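PDB 1DMH: catechol 1,2-dioxygenase, which catalyses the iron-dependent intradiol cleavage of catechol by dioxygen, giving cis,cis-muconate in the beta-ketoadipate pathway. Local coordinates for residues 200-203 with 208-211; 80-85 with 256-261. All coordinates share one frame; numbering follows the deposited sequence.

Contact 1 of 2, residues 200-203 with 208-211. With MCT (4-methylcatechol), chain D.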
ATOM      1  N   TYR A 200      -9.068 -21.771  -5.691  1.00 25.29           N
ATOM      2  CA  TYR A 200      -7.975 -21.089  -5.004  1.00 25.50           C
ATOM      3  C   TYR A 200      -8.568 -20.348  -3.780  1.00 25.25           C
ATOM      4  O   TYR A 200      -9.715 -19.876  -3.824  1.00 24.90           O
ATOM      5  CB  TYR A 200      -7.346 -20.099  -6.006  1.00 26.87           C
ATOM      6  CG  TYR A 200      -6.382 -19.089  -5.430  1.00 28.13           C
ATOM      7  CD1 TYR A 200      -6.849 -17.945  -4.772  1.00 28.84           C
ATOM      8  CD2 TYR A 200      -5.009 -19.290  -5.499  1.00 29.48           C
ATOM      9  CE1 TYR A 200      -5.971 -17.029  -4.193  1.00 29.39           C
ATOM     10  CE2 TYR A 200      -4.112 -18.376  -4.922  1.00 30.11           C
ATOM     11  CZ  TYR A 200      -4.607 -17.255  -4.271  1.00 29.92           C
ATOM     12  OH  TYR A 200      -3.734 -16.390  -3.661  1.00 31.17           O
ATOM     13  N   GLY A 201      -7.802 -20.251  -2.694  1.00 23.56           N
ATOM     14  CA  GLY A 201      -8.270 -19.524  -1.524  1.00 21.88           C
ATOM     15  C   GLY A 201      -7.165 -18.567  -1.130  1.00 21.14           C
ATOM     16  O   GLY A 201      -6.011 -18.948  -1.262  1.00 21.10           O
ATOM     17  N   CYS A 202      -7.479 -17.348  -0.682  1.00 19.83           N
ATOM     18  CA  CYS A 202      -6.437 -16.396  -0.276  1.00 19.63           C
ATOM     19  C   CYS A 202      -5.717 -16.899   0.966  1.00 18.99           C
ATOM     20  O   CYS A 202      -6.319 -17.590   1.776  1.00 18.44           O
ATOM     21  CB  CYS A 202      -7.022 -15.019   0.102  1.00 19.43           C
ATOM     22  SG  CYS A 202      -7.729 -14.028  -1.209  1.00 19.14           S
ATOM     23  N   PRO A 203      -4.424 -16.562   1.126  1.00 18.82           N
ATOM     24  CA  PRO A 203      -3.671 -16.991   2.311  1.00 19.49           C
ATOM     25  C   PRO A 203      -4.519 -16.559   3.504  1.00 20.47           C
ATOM     26  O   PRO A 203      -4.765 -15.373   3.708  1.00 19.77           O
ATOM     27  CB  PRO A 203      -2.386 -16.188   2.194  1.00 18.56           C
ATOM     28  CG  PRO A 203      -2.178 -16.187   0.716  1.00 18.77           C
ATOM     29  CD  PRO A 203      -3.556 -15.767   0.242  1.00 18.62           C
ATOM     30  N   THR A 208      -4.942  -9.713   2.672  1.00 13.53           N
ATOM     31  CA  THR A 208      -6.137  -9.661   1.836  1.00 13.50           C
ATOM     32  C   THR A 208      -7.293 -10.331   2.583  1.00 14.41           C
ATOM     33  O   THR A 208      -8.386  -9.770   2.703  1.00 13.06           O
ATOM     34  CB  THR A 208      -5.911 -10.346   0.444  1.00 13.96           C
ATOM     35  OG1 THR A 208      -4.860  -9.668  -0.258  1.00 12.99           O
ATOM     36  CG2 THR A 208      -7.174 -10.275  -0.404  1.00 13.29           C
ATOM     37  N   GLN A 209      -7.049 -11.525   3.106  1.00 14.40           N
ATOM     38  CA  GLN A 209      -8.102 -12.209   3.819  1.00 15.16           C
ATOM     39  C   GLN A 209      -8.487 -11.451   5.079  1.00 15.64           C
ATOM     40  O   GLN A 209      -9.671 -11.410   5.454  1.00 15.23           O
ATOM     41  CB  GLN A 209      -7.678 -13.625   4.168  1.00 15.61           C
ATOM     42  CG  GLN A 209      -8.827 -14.441   4.738  1.00 17.66           C
ATOM     43  CD  GLN A 209      -9.989 -14.518   3.775  1.00 17.70           C
ATOM     44  OE1 GLN A 209     -11.079 -14.021   4.061  1.00 20.80           O
ATOM     45  NE2 GLN A 209      -9.762 -15.129   2.623  1.00 17.56           N
ATOM     46  N   GLN A 210      -7.501 -10.870   5.758  1.00 16.24           N
ATOM     47  CA  GLN A 210      -7.800 -10.085   6.948  1.00 18.32           C
ATOM     48  C   GLN A 210      -8.779  -8.954   6.623  1.00 17.45           C
ATOM     49  O   GLN A 210      -9.736  -8.740   7.363  1.00 17.32           O
ATOM     50  CB  GLN A 210      -6.529  -9.485   7.540  1.00 21.86           C
ATOM     51  CG  GLN A 210      -5.528 -10.540   7.975  1.00 29.65           C
ATOM     52  CD  GLN A 210      -6.072 -11.447   9.077  1.00 34.41           C
ATOM     53  OE1 GLN A 210      -5.539 -12.547   9.322  1.00 38.07           O
ATOM     54  NE2 GLN A 210      -7.129 -10.981   9.765  1.00 36.90           N
ATOM     55  N   LEU A 211      -8.552  -8.228   5.530  1.00 15.40           N
ATOM     56  CA  LEU A 211      -9.462  -7.153   5.179  1.00 15.17           C
ATOM     57  C   LEU A 211     -10.840  -7.735   4.791  1.00 14.54           C
ATOM     58  O   LEU A 211     -11.882  -7.244   5.256  1.00 14.81           O
ATOM     59  CB  LEU A 211      -8.917  -6.329   4.013  1.00 15.09           C
ATOM     60  CG  LEU A 211      -9.268  -4.838   4.059  1.00 18.38           C
ATOM     61  CD1 LEU A 211      -8.955  -4.206   2.720  1.00 17.58           C
ATOM     62  CD2 LEU A 211     -10.701  -4.623   4.417  1.00 17.13           C
TER
HETATM   63  C1  MCT D 401      -6.766 -14.256  -8.168  0.65 22.02           C
HETATM   64  C2  MCT D 401      -6.873 -14.593  -9.528  0.65 22.11           C
HETATM   65  C3  MCT D 401      -6.555 -15.911  -9.917  0.65 21.43           C
HETATM   66  O3  MCT D 401      -6.657 -16.255 -11.240  0.65 22.31           O
HETATM   67  C4  MCT D 401      -6.144 -16.865  -9.001  0.65 21.18           C
HETATM   68  O4  MCT D 401      -5.852 -18.134  -9.434  0.65 22.48           O
HETATM   69  C5  MCT D 401      -6.032 -16.560  -7.670  0.65 21.74           C
HETATM   70  C6  MCT D 401      -6.363 -15.179  -7.234  0.65 22.01           C
HETATM   71  C   MCT D 401      -7.105 -12.822  -7.719  0.65 22.40           C
HETATM   72  O   HOH W   1      -4.609 -12.999   2.293  1.00 16.08           O
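Cys202 and Thr208 meet sulfur to methyl, SG lying 3.9 Å from CG2, where the chain leaving strand 200-201 turns back against the first turn of helix 207-214. The threonine is turned to split its roles: CG2, anti to the backbone N, faces the thiol, while OG1 hydrogen-bonds Glu70. One residue on, Gln209 lays the amide end of its side chain alongside CB of Cys202. At the base of that side chain, Gln209 CB lies 3.4 Å from Pro203 O. No direct hydrogen bond joins the segments; a water does so instead, donating to Pro203 O at 2.8 Å and accepting from Gln209 N at 3.0 Å. It thus satisfies an amide of the helix's first turn, which has no carbonyl one turn back within the helix.

At the far end of the strand, Tyr200 turns its ring to the bound 4-methylcatechol. With CG anti to the backbone N (168°), the ring takes 4-methylcatechol edge-on: atom C5 stands 3.2 Å above the ring plane, over its centre, and the two planes are inclined by about 73°. Tyr200 is an established iron-binding residue, yet the protein ligands in this complex are Tyr164, His224 and His226, consistent with the release of an axial tyrosine on substrate binding known in intradiol dioxygenases. The chemistry therefore divides: van der Waals touches, one of them against a carbonyl oxygen, and one water tie the turn to the helix, while the neighbouring tyrosine offers the bound catechol an aromatic face.

Contact 2 of 2, residues 80-85 with 256-261; sequences FDHYLD and ATREGL
This is a side-chain contact between helix 80-94 and the loop joining strands 237-243 and 262-268, in which Arg258 reaches across to His82 and Asp85. It brings together the N-terminal helical part of the subunit and the catalytic dioxygenase part. The arginine is nearly extended beyond CB, its last three torsions all within 25° of trans, and it delivers NH2 to two residues three positions apart on the same helix side. NH2 lies 4.3 Å from His82 CE1 and 4.2 Å from Asp85 CB, approaching the imidazole obliquely.

Neither approach is a polar bond. Asp85 OD2 remains 5.2 Å from NH2, and the salt bridge of that nitrogen is instead with Asp89, a turn further along the helix. The loop that carries the arginine is shaped by a type II turn from Arg258 to Leu261, closed by Leu261 N to Arg258 O at 3.0 Å. Gly260 takes the positive phi, 98°, that such a turn needs. His82 also meets Phe14 of the second subunit edge-to-face, and Tyr83 bonds through OH to Tyr42 O of that subunit, so the helix faces both its own catalytic part and its dimer partner. Chemically, NH2 is held by the salt bridge to Asp89 and probably steadied at longer range by the charge of Asp85, while the opposing charges of Arg258 and Asp85 leave no clear bias on His82.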
ATOM      1  N   PHE A  80     -11.528  -3.965  -8.478  1.00  8.96           N
ATOM      2  CA  PHE A  80     -10.851  -3.172  -9.495  1.00  9.40           C
ATOM      3  C   PHE A  80     -10.612  -3.894 -10.805  1.00  9.57           C
ATOM      4  O   PHE A  80     -10.909  -3.365 -11.878  1.00  9.36           O
ATOM      5  CB  PHE A  80      -9.514  -2.643  -8.999  1.00  9.22           C
ATOM      6  CG  PHE A  80      -9.634  -1.589  -7.967  1.00 10.47           C
ATOM      7  CD1 PHE A  80      -9.841  -0.265  -8.346  1.00 10.81           C
ATOM      8  CD2 PHE A  80      -9.520  -1.908  -6.606  1.00 10.97           C
ATOM      9  CE1 PHE A  80      -9.926   0.751  -7.373  1.00 12.42           C
ATOM     10  CE2 PHE A  80      -9.603  -0.906  -5.605  1.00 11.57           C
ATOM     11  CZ  PHE A  80      -9.805   0.430  -5.987  1.00 11.77           C
ATOM     12  N   ASP A  81     -10.066  -5.102 -10.730  1.00  9.77           N
ATOM     13  CA  ASP A  81      -9.772  -5.843 -11.949  1.00  9.45           C
ATOM     14  C   ASP A  81     -11.031  -6.017 -12.806  1.00 10.09           C
ATOM     15  O   ASP A  81     -11.003  -5.811 -14.025  1.00 10.27           O
ATOM     16  CB  ASP A  81      -9.184  -7.217 -11.593  1.00  9.83           C
ATOM     17  CG  ASP A  81      -7.904  -7.118 -10.740  1.00 10.57           C
ATOM     18  OD1 ASP A  81      -7.824  -6.222  -9.864  1.00 10.40           O
ATOM     19  OD2 ASP A  81      -7.001  -7.973 -10.939  1.00  9.64           O
ATOM     20  N   HIS A  82     -12.133  -6.402 -12.171  1.00 10.02           N
ATOM     21  CA  HIS A  82     -13.380  -6.600 -12.895  1.00 10.20           C
ATOM     22  C   HIS A  82     -13.911  -5.266 -13.394  1.00 10.17           C
ATOM     23  O   HIS A  82     -14.460  -5.194 -14.479  1.00  9.75           O
ATOM     24  CB  HIS A  82     -14.419  -7.279 -12.002  1.00 10.07           C
ATOM     25  CG  HIS A  82     -15.746  -7.440 -12.666  1.00 11.35           C
ATOM     26  ND1 HIS A  82     -15.894  -8.093 -13.872  1.00 11.73           N
ATOM     27  CD2 HIS A  82     -16.977  -6.988 -12.324  1.00 11.71           C
ATOM     28  CE1 HIS A  82     -17.162  -8.037 -14.246  1.00 12.41           C
ATOM     29  NE2 HIS A  82     -17.841  -7.371 -13.323  1.00 12.50           N
ATOM     30  N   TYR A  83     -13.752  -4.209 -12.594  1.00 10.82           N
ATOM     31  CA  TYR A  83     -14.206  -2.864 -12.986  1.00 10.64           C
ATOM     32  C   TYR A  83     -13.501  -2.414 -14.273  1.00 10.83           C
ATOM     33  O   TYR A  83     -14.140  -1.846 -15.163  1.00 12.01           O
ATOM     34  CB  TYR A  83     -13.911  -1.847 -11.871  1.00 10.58           C
ATOM     35  CG  TYR A  83     -14.273  -0.396 -12.198  1.00 11.11           C
ATOM     36  CD1 TYR A  83     -15.564  -0.033 -12.612  1.00 10.48           C
ATOM     37  CD2 TYR A  83     -13.344   0.622 -11.998  1.00 11.16           C
ATOM     38  CE1 TYR A  83     -15.915   1.320 -12.805  1.00 11.69           C
ATOM     39  CE2 TYR A  83     -13.674   1.968 -12.185  1.00 11.66           C
ATOM     40  CZ  TYR A  83     -14.955   2.318 -12.580  1.00 11.98           C
ATOM     41  OH  TYR A  83     -15.268   3.658 -12.682  1.00 12.60           O
ATOM     42  N   LEU A  84     -12.190  -2.656 -14.363  1.00 11.09           N
ATOM     43  CA  LEU A  84     -11.410  -2.297 -15.545  1.00 10.43           C
ATOM     44  C   LEU A  84     -11.926  -3.074 -16.754  1.00 10.99           C
ATOM     45  O   LEU A  84     -11.941  -2.545 -17.859  1.00 11.30           O
ATOM     46  CB  LEU A  84      -9.915  -2.573 -15.316  1.00  9.87           C
ATOM     47  CG  LEU A  84      -9.238  -1.719 -14.218  1.00 11.42           C
ATOM     48  CD1 LEU A  84      -7.768  -2.130 -14.053  1.00 11.68           C
ATOM     49  CD2 LEU A  84      -9.346  -0.243 -14.556  1.00 11.98           C
ATOM     50  N   ASP A  85     -12.344  -4.328 -16.558  1.00 10.76           N
ATOM     51  CA  ASP A  85     -12.901  -5.098 -17.667  1.00 10.89           C
ATOM     52  C   ASP A  85     -14.241  -4.502 -18.062  1.00 11.36           C
ATOM     53  O   ASP A  85     -14.588  -4.467 -19.245  1.00 12.05           O
ATOM     54  CB  ASP A  85     -13.137  -6.569 -17.316  1.00 10.96           C
ATOM     55  CG  ASP A  85     -11.849  -7.386 -17.216  1.00 12.10           C
ATOM     56  OD1 ASP A  85     -10.789  -6.960 -17.728  1.00 11.90           O
ATOM     57  OD2 ASP A  85     -11.914  -8.493 -16.643  1.00 13.44           O
ATOM     58  N   ALA A 256     -14.853 -12.643 -11.243  1.00 15.09           N
ATOM     59  CA  ALA A 256     -14.442 -12.855 -12.615  1.00 15.64           C
ATOM     60  C   ALA A 256     -15.327 -13.770 -13.437  1.00 16.49           C
ATOM     61  O   ALA A 256     -15.201 -13.814 -14.653  1.00 16.52           O
ATOM     62  CB  ALA A 256     -13.022 -13.384 -12.632  1.00 15.99           C
ATOM     63  N   THR A 257     -16.214 -14.515 -12.803  1.00 17.96           N
ATOM     64  CA  THR A 257     -17.039 -15.426 -13.580  1.00 19.47           C
ATOM     65  C   THR A 257     -18.073 -14.703 -14.445  1.00 20.58           C
ATOM     66  O   THR A 257     -18.648 -13.685 -14.047  1.00 21.32           O
ATOM     67  CB  THR A 257     -17.675 -16.485 -12.650  1.00 19.39           C
ATOM     68  OG1 THR A 257     -18.413 -15.831 -11.629  1.00 23.20           O
ATOM     69  CG2 THR A 257     -16.588 -17.287 -11.954  1.00 19.60           C
ATOM     70  N   ARG A 258     -18.265 -15.223 -15.657  1.00 22.03           N
ATOM     71  CA  ARG A 258     -19.198 -14.671 -16.634  1.00 23.73           C
ATOM     72  C   ARG A 258     -19.950 -15.747 -17.357  1.00 24.50           C
ATOM     73  O   ARG A 258     -19.432 -16.843 -17.554  1.00 23.63           O
ATOM     74  CB  ARG A 258     -18.477 -13.917 -17.728  1.00 25.49           C
ATOM     75  CG  ARG A 258     -17.705 -12.751 -17.281  1.00 29.12           C
ATOM     76  CD  ARG A 258     -17.635 -11.879 -18.462  1.00 31.88           C
ATOM     77  NE  ARG A 258     -17.138 -10.573 -18.109  1.00 35.74           N
ATOM     78  CZ  ARG A 258     -17.256  -9.516 -18.898  1.00 36.68           C
ATOM     79  NH1 ARG A 258     -17.857  -9.634 -20.076  1.00 36.00           N
ATOM     80  NH2 ARG A 258     -16.767  -8.347 -18.498  1.00 39.25           N
ATOM     81  N   GLU A 259     -21.155 -15.409 -17.801  1.00 25.73           N
ATOM     82  CA  GLU A 259     -21.965 -16.352 -18.559  1.00 27.34           C
ATOM     83  C   GLU A 259     -21.223 -16.625 -19.848  1.00 24.99           C
ATOM     84  O   GLU A 259     -20.718 -15.701 -20.489  1.00 24.19           O
ATOM     85  CB  GLU A 259     -23.334 -15.763 -18.891  1.00 30.91           C
ATOM     86  CG  GLU A 259     -24.232 -15.626 -17.692  1.00 38.27           C
ATOM     87  CD  GLU A 259     -25.582 -15.051 -18.078  1.00 42.97           C
ATOM     88  OE1 GLU A 259     -26.239 -15.664 -18.971  1.00 45.73           O
ATOM     89  OE2 GLU A 259     -25.981 -13.996 -17.497  1.00 45.70           O
ATOM     90  N   GLY A 260     -21.167 -17.892 -20.223  1.00 23.11           N
ATOM     91  CA  GLY A 260     -20.456 -18.245 -21.424  1.00 21.83           C
ATOM     92  C   GLY A 260     -19.066 -18.733 -21.080  1.00 20.79           C
ATOM     93  O   GLY A 260     -18.383 -19.251 -21.942  1.00 21.35           O
ATOM     94  N   LEU A 261     -18.632 -18.565 -19.836  1.00 19.53           N
ATOM     95  CA  LEU A 261     -17.301 -19.031 -19.444  1.00 19.24           C
ATOM     96  C   LEU A 261     -17.362 -20.192 -18.443  1.00 20.23           C
ATOM     97  O   LEU A 261     -16.322 -20.623 -17.915  1.00 21.05           O
ATOM     98  CB  LEU A 261     -16.471 -17.886 -18.856  1.00 17.97           C
ATOM     99  CG  LEU A 261     -16.207 -16.687 -19.774  1.00 17.56           C
ATOM    100  CD1 LEU A 261     -15.342 -15.670 -19.024  1.00 16.76           C
ATOM    101  CD2 LEU A 261     -15.529 -17.144 -21.072  1.00 16.83           C
TER

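In the fold
The two contacts are 19 Å apart between centres and about 9 Å at their nearest atoms, without touching. Along the chain the order is 80-85, 200-203, 208-211 and 256-261: contact 1 is local, a turn between strand 200-201 and helix 207-214, whereas contact 2 spans more than half of the sequence. Helix 71-77 touches both, through Leu73 and Leu74 at contact 1 and Ser75 and Pro76 at contact 2. Strand 220-230 is a second common neighbour, for its Arg221 bonds to the backbone of Tyr200 and packs on Ala256. Contact 1 thus includes the iron-binding Tyr200, whereas contact 2 lies further from the metal, and both helices also touch the second subunit.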